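Local coordinates for protein 1,3-alpha-isomaltosidase (Kribbella flavida DSM 17836, PDB 5X3I) that hydrolyses the alpha-1,3-glucosidic linkages of the cyclic tetrasaccharide cyclobis-(1-6)-alpha-nigerosyl, releasing isomaltose inside the cell, at residues A[228-233]-A[657-662]; A[343-348]-A[373-378]. The protein carries 1 engineered substitution. One frame throughout, in Å; residues are numbered along the deposited sequence.

Contact 1: residues A[228-233]-A[657-662]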
loop_
_atom_site.group_PDB
_atom_site.type_symbol
_atom_site.label_atom_id
_atom_site.label_comp_id
_atom_site.label_asym_id
_atom_site.label_seq_id
_atom_site.Cartn_x
_atom_site.Cartn_y
_atom_site.Cartn_z
ATOM N N HIS A 228 10.903 -5.438 14.388
ATOM C CA HIS A 228 11.495 -6.389 15.309
ATOM C C HIS A 228 13.004 -6.171 15.333
ATOM O O HIS A 228 13.618 -5.960 14.290
ATOM C CB HIS A 228 11.198 -7.836 14.885
ATOM C CG HIS A 228 9.756 -8.227 14.992
ATOM N ND1 HIS A 228 9.244 -8.898 16.080
ATOM C CD2 HIS A 228 8.720 -8.048 14.140
ATOM C CE1 HIS A 228 7.954 -9.107 15.900
ATOM N NE2 HIS A 228 7.611 -8.603 14.729
ATOM N N VAL A 229 13.604 -6.223 16.514
ATOM C CA VAL A 229 15.047 -6.392 16.585
ATOM C C VAL A 229 15.281 -7.785 17.141
ATOM O O VAL A 229 15.102 -8.034 18.330
ATOM C CB VAL A 229 15.722 -5.333 17.472
ATOM C CG1 VAL A 229 17.237 -5.419 17.334
ATOM C CG2 VAL A 229 15.224 -3.944 17.113
ATOM N N VAL A 230 15.715 -8.684 16.274
ATOM C CA VAL A 230 15.698 -10.101 16.596
ATOM C C VAL A 230 17.054 -10.688 16.303
ATOM O O VAL A 230 17.598 -10.489 15.222
ATOM C CB VAL A 230 14.595 -10.848 15.804
ATOM C CG1 VAL A 230 14.528 -10.340 14.379
ATOM C CG2 VAL A 230 14.834 -12.344 15.819
ATOM N N GLY A 231 17.592 -11.441 17.254
ATOM C CA GLY A 231 19.011 -11.739 17.219
ATOM C C GLY A 231 19.382 -13.106 17.733
ATOM O O GLY A 231 18.558 -13.824 18.295
ATOM N N ALA A 232 20.646 -13.451 17.530
ATOM C CA ALA A 232 21.127 -14.818 17.672
ATOM C C ALA A 232 20.938 -15.420 19.062
ATOM O O ALA A 232 20.524 -16.570 19.184
ATOM C CB ALA A 232 22.596 -14.876 17.289
ATOM N N ASP A 233 21.246 -14.648 20.100
ATOM C CA ASP A 233 21.328 -15.198 21.448
ATOM C C ASP A 233 20.346 -14.549 22.414
ATOM O O ASP A 233 19.381 -15.182 22.850
ATOM C CB ASP A 233 22.750 -15.049 21.991
ATOM C CG ASP A 233 23.809 -15.381 20.957
ATOM O OD1 ASP A 233 23.615 -16.342 20.186
ATOM O OD2 ASP A 233 24.835 -14.670 20.912
ATOM N N PRO A 657 7.508 -15.774 8.851
ATOM C CA PRO A 657 8.966 -15.901 8.797
ATOM C C PRO A 657 9.442 -16.864 9.876
ATOM O O PRO A 657 8.861 -16.907 10.949
ATOM C CB PRO A 657 9.454 -14.473 9.069
ATOM C CG PRO A 657 8.344 -13.605 8.633
ATOM C CD PRO A 657 7.086 -14.369 8.966
ATOM N N LEU A 658 10.476 -17.633 9.590
ATOM C CA LEU A 658 10.928 -18.651 10.525
ATOM C C LEU A 658 11.468 -18.094 11.845
ATOM O O LEU A 658 11.576 -18.832 12.816
ATOM C CB LEU A 658 11.988 -19.535 9.870
ATOM C CG LEU A 658 11.468 -20.753 9.106
ATOM C CD1 LEU A 658 10.706 -20.332 7.873
ATOM C CD2 LEU A 658 12.613 -21.672 8.726
ATOM N N PHE A 659 11.780 -16.802 11.907
ATOM C CA PHE A 659 12.380 -16.276 13.134
ATOM C C PHE A 659 11.376 -16.210 14.282
ATOM O O PHE A 659 11.762 -16.071 15.434
ATOM C CB PHE A 659 13.043 -14.909 12.895
ATOM C CG PHE A 659 12.088 -13.744 12.771
ATOM C CD1 PHE A 659 11.635 -13.072 13.890
ATOM C CD2 PHE A 659 11.714 -13.274 11.530
ATOM C CE1 PHE A 659 10.784 -11.993 13.772
ATOM C CE2 PHE A 659 10.865 -12.193 11.410
ATOM C CZ PHE A 659 10.404 -11.552 12.532
ATOM N N PHE A 660 10.088 -16.347 13.979
ATOM C CA PHE A 660 9.082 -16.340 15.036
ATOM C C PHE A 660 9.161 -17.586 15.896
ATOM O O PHE A 660 9.089 -17.518 17.119
ATOM C CB PHE A 660 7.670 -16.207 14.450
ATOM C CG PHE A 660 7.291 -14.794 14.126
ATOM C CD1 PHE A 660 6.626 -14.018 15.051
ATOM C CD2 PHE A 660 7.633 -14.236 12.913
ATOM C CE1 PHE A 660 6.295 -12.718 14.763
ATOM C CE2 PHE A 660 7.308 -12.931 12.618
ATOM C CZ PHE A 660 6.636 -12.172 13.540
ATOM N N ASP A 661 9.352 -18.729 15.266
ATOM C CA ASP A 661 9.425 -19.977 15.988
ATOM C C ASP A 661 10.857 -20.448 16.227
ATOM O O ASP A 661 11.075 -21.308 17.008
ATOM C CB ASP A 661 8.639 -21.075 15.284
ATOM C CG ASP A 661 7.158 -20.765 15.171
ATOM O OD1 ASP A 661 6.568 -20.355 16.132
ATOM O OD2 ASP A 661 6.628 -20.929 14.101
ATOM N N HIS A 662 11.809 -19.900 15.509
ATOM C CA HIS A 662 13.173 -20.350 15.597
ATOM C C HIS A 662 14.176 -19.204 15.720
ATOM O O HIS A 662 15.131 -19.139 14.992
ATOM C CB HIS A 662 13.488 -21.192 14.388
ATOM C CG HIS A 662 12.495 -22.272 14.125
ATOM N ND1 HIS A 662 12.512 -23.473 14.782
ATOM C CD2 HIS A 662 11.457 -22.333 13.267
ATOM C CE1 HIS A 662 11.512 -24.216 14.360
ATOM N NE2 HIS A 662 10.862 -23.550 13.437
#
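V230 and F659 bring the two backbones nearest each other, 7.8 Å between their CA atoms, where the end of strand 223-230 passes the irregular turn that follows strand 655-656. The contact across that distance is made by side chains. H228 and V230, alternate residues of the strand, both face the turn, and F659 answers both. Its edge is directed at the face of the H228 imidazole, with ring centroids 5.4 Å apart and planes at 69°, an edge-to-face pair. F660 presents its edge to the same imidazole in a more offset way, the planes at 75°; its CZ comes 3.9 Å from H228 NE2. With CG lodged between its backbone N and carbonyl carbon (chi1 76°), F659 reaches over to V230, whose CG2 lies 3.8 Å from F659 CD1 while CG1 sits over the phenyl face. S556, at the end of helix 541-556, hydrogen-bonds H228 NE2 through its backbone O. The contact thus joins the galactose mutarotase-like and C-terminal regions of this family 31 enzyme through a buried aromatic cluster, in which that bond to a carbonyl probably offsets the cost of burying a polar ring among phenyl groups.

Contact 2: residues A[343-348]-A[373-378]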
loop_
_atom_site.group_PDB
_atom_site.type_symbol
_atom_site.label_atom_id
_atom_site.label_comp_id
_atom_site.label_asym_id
_atom_site.label_seq_id
_atom_site.Cartn_x
_atom_site.Cartn_y
_atom_site.Cartn_z
ATOM N N THR A 343 -19.885 5.450 -7.614
ATOM C CA THR A 343 -20.804 4.931 -6.647
ATOM C C THR A 343 -22.121 4.544 -7.310
ATOM O O THR A 343 -23.064 4.268 -6.658
ATOM C CB THR A 343 -20.990 5.893 -5.445
ATOM O OG1 THR A 343 -21.685 5.242 -4.398
ATOM C CG2 THR A 343 -21.728 7.118 -5.887
ATOM N N ILE A 344 -22.122 4.502 -8.630
ATOM C CA ILE A 344 -23.314 4.153 -9.415
ATOM C C ILE A 344 -22.965 3.225 -10.594
ATOM O O ILE A 344 -21.959 3.432 -11.254
ATOM C CB ILE A 344 -23.999 5.443 -9.950
ATOM C CG1 ILE A 344 -24.626 6.237 -8.802
ATOM C CG2 ILE A 344 -25.044 5.130 -11.017
ATOM C CD1 ILE A 344 -25.149 7.592 -9.214
ATOM N N TRP A 345 -23.772 2.195 -10.847
ATOM C CA TRP A 345 -23.502 1.288 -11.971
ATOM C C TRP A 345 -23.477 2.062 -13.301
ATOM O O TRP A 345 -24.318 2.917 -13.532
ATOM C CB TRP A 345 -24.552 0.174 -12.055
ATOM C CG TRP A 345 -24.533 -0.850 -10.956
ATOM C CD1 TRP A 345 -25.293 -0.857 -9.820
ATOM C CD2 TRP A 345 -23.745 -2.041 -10.914
ATOM N NE1 TRP A 345 -25.016 -1.977 -9.066
ATOM C CE2 TRP A 345 -24.065 -2.716 -9.717
ATOM C CE3 TRP A 345 -22.798 -2.604 -11.771
ATOM C CZ2 TRP A 345 -23.471 -3.914 -9.362
ATOM C CZ3 TRP A 345 -22.208 -3.797 -11.409
ATOM C CH2 TRP A 345 -22.544 -4.437 -10.216
ATOM N N ARG A 346 -22.514 1.770 -14.162
ATOM C CA ARG A 346 -22.476 2.411 -15.470
ATOM C C ARG A 346 -23.788 2.201 -16.234
ATOM O O ARG A 346 -24.368 1.110 -16.203
ATOM C CB ARG A 346 -21.308 1.904 -16.310
ATOM C CG ARG A 346 -21.206 2.596 -17.665
ATOM C CD ARG A 346 -19.798 2.504 -18.251
ATOM N NE ARG A 346 -19.457 1.160 -18.691
ATOM C CZ ARG A 346 -19.474 0.760 -19.957
ATOM N NH1 ARG A 346 -19.831 1.595 -20.925
ATOM N NH2 ARG A 346 -19.118 -0.476 -20.258
ATOM N N ASP A 347 -24.211 3.279 -16.893
ATOM C CA ASP A 347 -25.455 3.406 -17.663
ATOM C C ASP A 347 -26.726 3.296 -16.837
ATOM O O ASP A 347 -27.795 3.064 -17.383
ATOM C CB ASP A 347 -25.507 2.352 -18.775
ATOM C CG ASP A 347 -24.405 2.522 -19.780
ATOM O OD1 ASP A 347 -23.979 3.669 -19.985
ATOM O OD2 ASP A 347 -23.949 1.516 -20.362
ATOM N N ALA A 348 -26.630 3.535 -15.537
ATOM C CA ALA A 348 -27.826 3.600 -14.709
ATOM C C ALA A 348 -28.567 4.890 -15.013
ATOM O O ALA A 348 -27.947 5.906 -15.303
ATOM C CB ALA A 348 -27.481 3.525 -13.239
ATOM N N PRO A 373 -27.404 -4.371 -17.613
ATOM C CA PRO A 373 -28.867 -4.372 -17.739
ATOM C C PRO A 373 -29.568 -4.855 -16.481
ATOM O O PRO A 373 -30.641 -4.364 -16.177
ATOM C CB PRO A 373 -29.126 -5.329 -18.909
ATOM C CG PRO A 373 -27.913 -6.165 -18.994
ATOM C CD PRO A 373 -26.766 -5.299 -18.553
ATOM N N ASP A 374 -29.004 -5.838 -15.794
ATOM C CA ASP A 374 -29.627 -6.341 -14.572
ATOM C C ASP A 374 -28.587 -6.768 -13.537
ATOM O O ASP A 374 -28.334 -7.948 -13.377
ATOM C CB ASP A 374 -30.566 -7.502 -14.910
ATOM C CG ASP A 374 -31.523 -7.831 -13.782
ATOM O OD1 ASP A 374 -31.290 -7.398 -12.636
ATOM O OD2 ASP A 374 -32.515 -8.543 -14.039
ATOM N N PRO A 375 -27.969 -5.810 -12.841
ATOM C CA PRO A 375 -26.885 -6.189 -11.928
ATOM C C PRO A 375 -27.329 -7.073 -10.754
ATOM O O PRO A 375 -26.545 -7.908 -10.332
ATOM C CB PRO A 375 -26.358 -4.836 -11.431
ATOM C CG PRO A 375 -27.429 -3.846 -11.772
ATOM C CD PRO A 375 -28.050 -4.355 -13.019
ATOM N N LYS A 376 -28.554 -6.914 -10.261
ATOM C CA LYS A 376 -29.045 -7.770 -9.186
ATOM C C LYS A 376 -29.131 -9.229 -9.640
ATOM O O LYS A 376 -28.766 -10.130 -8.898
ATOM C CB LYS A 376 -30.407 -7.299 -8.675
ATOM C CG LYS A 376 -31.024 -8.247 -7.638
ATOM C CD LYS A 376 -32.270 -7.672 -6.962
ATOM C CE LYS A 376 -33.074 -8.775 -6.236
ATOM N NZ LYS A 376 -32.235 -9.607 -5.313
ATOM N N ALA A 377 -29.606 -9.458 -10.862
ATOM C CA ALA A 377 -29.685 -10.818 -11.388
ATOM C C ALA A 377 -28.293 -11.427 -11.525
ATOM O O ALA A 377 -28.093 -12.590 -11.209
ATOM C CB ALA A 377 -30.409 -10.840 -12.733
ATOM N N MET A 378 -27.332 -10.636 -11.994
ATOM C CA MET A 378 -25.958 -11.112 -12.108
ATOM C C MET A 378 -25.423 -11.544 -10.742
ATOM O O MET A 378 -24.885 -12.636 -10.592
ATOM C CB MET A 378 -25.048 -10.034 -12.708
ATOM C CG MET A 378 -23.580 -10.444 -12.760
ATOM S SD MET A 378 -22.452 -9.092 -13.159
ATOM C CE MET A 378 -22.771 -7.972 -11.818
#
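Within the TIM-barrel domain of glycoside hydrolase family 31, the loop after barrel strand 330-333 packs on the first turn of helix 375-384 through a CH-pi contact between W345 and P375. The proline CB stands over the six-membered ring of the indole, 3.7 Å from its centroid and 17° off the ring normal. CB is also 3.6 Å from W345 CE2, at the bond shared by the two rings, and CG extends the contact toward the NE1 side. One helical turn later M378 adds its methyl: CE approaches W345 CH2 at 3.9 Å, coming obliquely to the ring. The thioether takes it there through a bend at chi3 (60°), the rest of the side chain being extended.

Both partners are held by their own local structure. W345 opens a type II beta turn that ends at A348, whose N donates to W345 O over 3.1 Å. The W345 indole is packed further by edge-to-face pairs with F463 and W336 and by the ring of W372, while Q311, V314 and T315 of helix 311-323 touch M378. Were W345 replaced by an alanine, P375 CB and the M378 methyl would probably lose the ring they pack on, opening a gap between the loop and the helix start. On the helix side, D374 is the N-cap: its OD1 accepts from A377 N at 3.2 Å, the N-H meeting the oxygen from above the carboxylate plane, 67° out of it.

The touching side chains are buried in both contacts, although the contact centres lie about 25 and 29 Å from the centre of the chain, on opposite sides of it; segments 343-348 and 373-378 also carry exposed residues such as D347 and K376. Contact 1 bridges two family regions, with the whole TIM-barrel region between them in sequence; contact 2 links parts of that barrel region only 25 residues apart. They share no element, and the nearest atoms of contact 1 and contact 2 are about 37 Å apart. Between regions, aromatic edges meet an imidazole face, whereas within the barrel region aliphatic groups of a helix start pack on an indole. Both lie away from the active site.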